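PDB 1U60: glutaminase 1 from Escherichia coli, which catalyses the hydrolysis of L-glutamine to L-glutamate and ammonium, working as a homotetramer. Local coordinates for residues K6-Q9 with A10-Q13. Residues are numbered along the deposited sequence; the frame is centred on the assembly and turned at random.
Sequences KLQQ and AVDQ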
ATOM      1  N   LYS A   6     -24.885  -5.636  16.185  1.00 20.33           N
ATOM      2  CA  LYS A   6     -23.711  -6.308  15.594  1.00 20.60           C
ATOM      3  C   LYS A   6     -22.428  -5.519  15.869  1.00 18.77           C
ATOM      4  O   LYS A   6     -21.384  -6.103  16.118  1.00 18.16           O
ATOM      5  CB  LYS A   6     -23.878  -6.573  14.095  1.00 21.16           C
ATOM      6  CG  LYS A   6     -24.842  -7.701  13.795  1.00 25.73           C
ATOM      7  CD  LYS A   6     -25.106  -7.868  12.327  1.00 31.04           C
ATOM      8  CE  LYS A   6     -25.942  -9.158  12.061  1.00 33.84           C
ATOM      9  NZ  LYS A   6     -26.790  -8.999  10.824  1.00 36.72           N
ATOM     10  N   LEU A   7     -22.510  -4.191  15.863  1.00 17.81           N
ATOM     11  CA  LEU A   7     -21.318  -3.370  16.106  1.00 17.14           C
ATOM     12  C   LEU A   7     -20.853  -3.470  17.558  1.00 16.39           C
ATOM     13  O   LEU A   7     -19.667  -3.652  17.834  1.00 15.32           O
ATOM     14  CB  LEU A   7     -21.594  -1.908  15.734  1.00 16.77           C
ATOM     15  CG  LEU A   7     -21.281  -1.464  14.295  1.00 18.91           C
ATOM     16  CD1 LEU A   7     -21.734  -2.347  13.221  1.00 19.56           C
ATOM     17  CD2 LEU A   7     -21.844  -0.065  14.111  1.00 16.47           C
ATOM     18  N   GLN A   8     -21.795  -3.404  18.508  1.00 14.65           N
ATOM     19  CA  GLN A   8     -21.427  -3.553  19.888  1.00 14.43           C
ATOM     20  C   GLN A   8     -20.899  -4.981  20.123  1.00 14.40           C
ATOM     21  O   GLN A   8     -19.941  -5.160  20.839  1.00 13.72           O
ATOM     22  CB  GLN A   8     -22.594  -3.252  20.823  1.00 14.46           C
ATOM     23  CG  GLN A   8     -22.170  -3.357  22.286  1.00 14.27           C
ATOM     24  CD  GLN A   8     -21.271  -2.202  22.718  1.00 16.21           C
ATOM     25  OE1 GLN A   8     -20.198  -2.398  23.287  1.00 16.74           O
ATOM     26  NE2 GLN A   8     -21.712  -1.005  22.452  1.00 13.92           N
ATOM     27  N   GLN A   9     -21.511  -5.981  19.488  1.00 15.65           N
ATOM     28  CA  GLN A   9     -21.023  -7.361  19.605  1.00 16.46           C
ATOM     29  C   GLN A   9     -19.622  -7.526  19.084  1.00 14.97           C
ATOM     30  O   GLN A   9     -18.835  -8.265  19.641  1.00 14.33           O
ATOM     31  CB  GLN A   9     -21.909  -8.360  18.840  1.00 17.31           C
ATOM     32  CG  GLN A   9     -23.219  -8.706  19.515  1.00 23.82           C
ATOM     33  CD  GLN A   9     -24.050  -9.667  18.678  1.00 31.39           C
ATOM     34  OE1 GLN A   9     -23.483 -10.485  17.911  1.00 35.93           O
ATOM     35  NE2 GLN A   9     -25.386  -9.595  18.822  1.00 35.18           N
ATOM     36  N   ALA A  10     -19.316  -6.855  17.981  1.00 14.51           N
ATOM     37  CA  ALA A  10     -17.992  -6.919  17.399  1.00 13.58           C
ATOM     38  C   ALA A  10     -16.932  -6.358  18.309  1.00 12.33           C
ATOM     39  O   ALA A  10     -15.931  -7.013  18.499  1.00 11.96           O
ATOM     40  CB  ALA A  10     -17.960  -6.248  16.029  1.00 14.18           C
ATOM     41  N   VAL A  11     -17.131  -5.170  18.918  1.00 12.66           N
ATOM     42  CA  VAL A  11     -16.126  -4.650  19.831  1.00 12.42           C
ATOM     43  C   VAL A  11     -16.050  -5.487  21.125  1.00 13.24           C
ATOM     44  O   VAL A  11     -14.966  -5.659  21.660  1.00 12.30           O
ATOM     45  CB  VAL A  11     -16.277  -3.126  20.235  1.00 14.02           C
ATOM     46  CG1 VAL A  11     -16.214  -2.246  18.976  1.00 12.44           C
ATOM     47  CG2 VAL A  11     -17.511  -2.847  20.998  1.00 15.17           C
ATOM     48  N   ASP A  12     -17.196  -5.935  21.631  1.00 13.54           N
ATOM     49  CA  ASP A  12     -17.221  -6.856  22.790  1.00 14.35           C
ATOM     50  C   ASP A  12     -16.438  -8.145  22.574  1.00 14.23           C
ATOM     51  O   ASP A  12     -15.602  -8.527  23.405  1.00 14.03           O
ATOM     52  CB  ASP A  12     -18.678  -7.187  23.188  1.00 14.42           C
ATOM     53  CG  ASP A  12     -19.369  -6.002  23.892  1.00 17.03           C
ATOM     54  OD1 ASP A  12     -18.699  -5.006  24.209  1.00 17.57           O
ATOM     55  OD2 ASP A  12     -20.576  -6.009  24.192  1.00 19.31           O
ATOM     56  N   GLN A  13     -16.664  -8.796  21.450  1.00 15.02           N
ATOM     57  CA  GLN A  13     -15.952 -10.040  21.137  1.00 16.44           C
ATOM     58  C   GLN A  13     -14.471  -9.820  20.872  1.00 15.95           C
ATOM     59  O   GLN A  13     -13.634 -10.630  21.279  1.00 14.60           O
ATOM     60  CB  GLN A  13     -16.637 -10.746  19.967  1.00 17.97           C
ATOM     61  CG  GLN A  13     -18.088 -11.108  20.331  1.00 24.22           C
ATOM     62  CD  GLN A  13     -18.838 -11.945  19.296  1.00 31.16           C
ATOM     63  OE1 GLN A  13     -18.343 -12.186  18.184  1.00 36.77           O
ATOM     64  NE2 GLN A  13     -20.047 -12.394  19.670  1.00 32.51           N
TER
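Gln8 and Asp12, one helical turn apart, carry the main side-chain approach in this part of helix 4-18. The Gln8 chain leaves with CG anti to its backbone N (chi1 -178°) and then bends at chi2, which brings its amide end forward to the carboxylate of Asp12. The CG methylene takes part as well: Gln8 CG lies 3.6 Å from Asp12 OD2. The amide and carboxylate planes are turned 48° against each other, so the two flat groups neither stack nor share a plane. Val11 comes to the same residue from another side: its CG2, placed between its own backbone N and carbonyl carbon, sits 3.4 Å from Gln8 O. That oxygen is also the acceptor for Asp12 N at 3.0 Å, with an N-H...O angle of 166°. Lys6 O, Leu7 O and Gln9 O receive Ala10 N, Val11 N and Gln13 N in the same i to i+4 pattern, as regular alpha helix requires. Gln13 CG packs close to the acceptor of its own backbone N-H, 3.0 Å from Gln9 O.

This part of the helix is amphipathic, with Lys6, Gln9 and Gln13 exposed while Leu7, Ala10 and Val11 are buried. Leu7 and Val11 lie on strand 42-47, Gln8 and Asp12 reach Tyr53 and Ala55 of edge strand 52-56, and Leu7 and Ala10 meet Leu303 of helix 290-303, whose Gln302 also donates to Ala10 O. Helix 4-18 thus packs against the five-stranded antiparallel sheet beside the C-terminal helix, an arrangement consistent with the beta-lactamase-like fold.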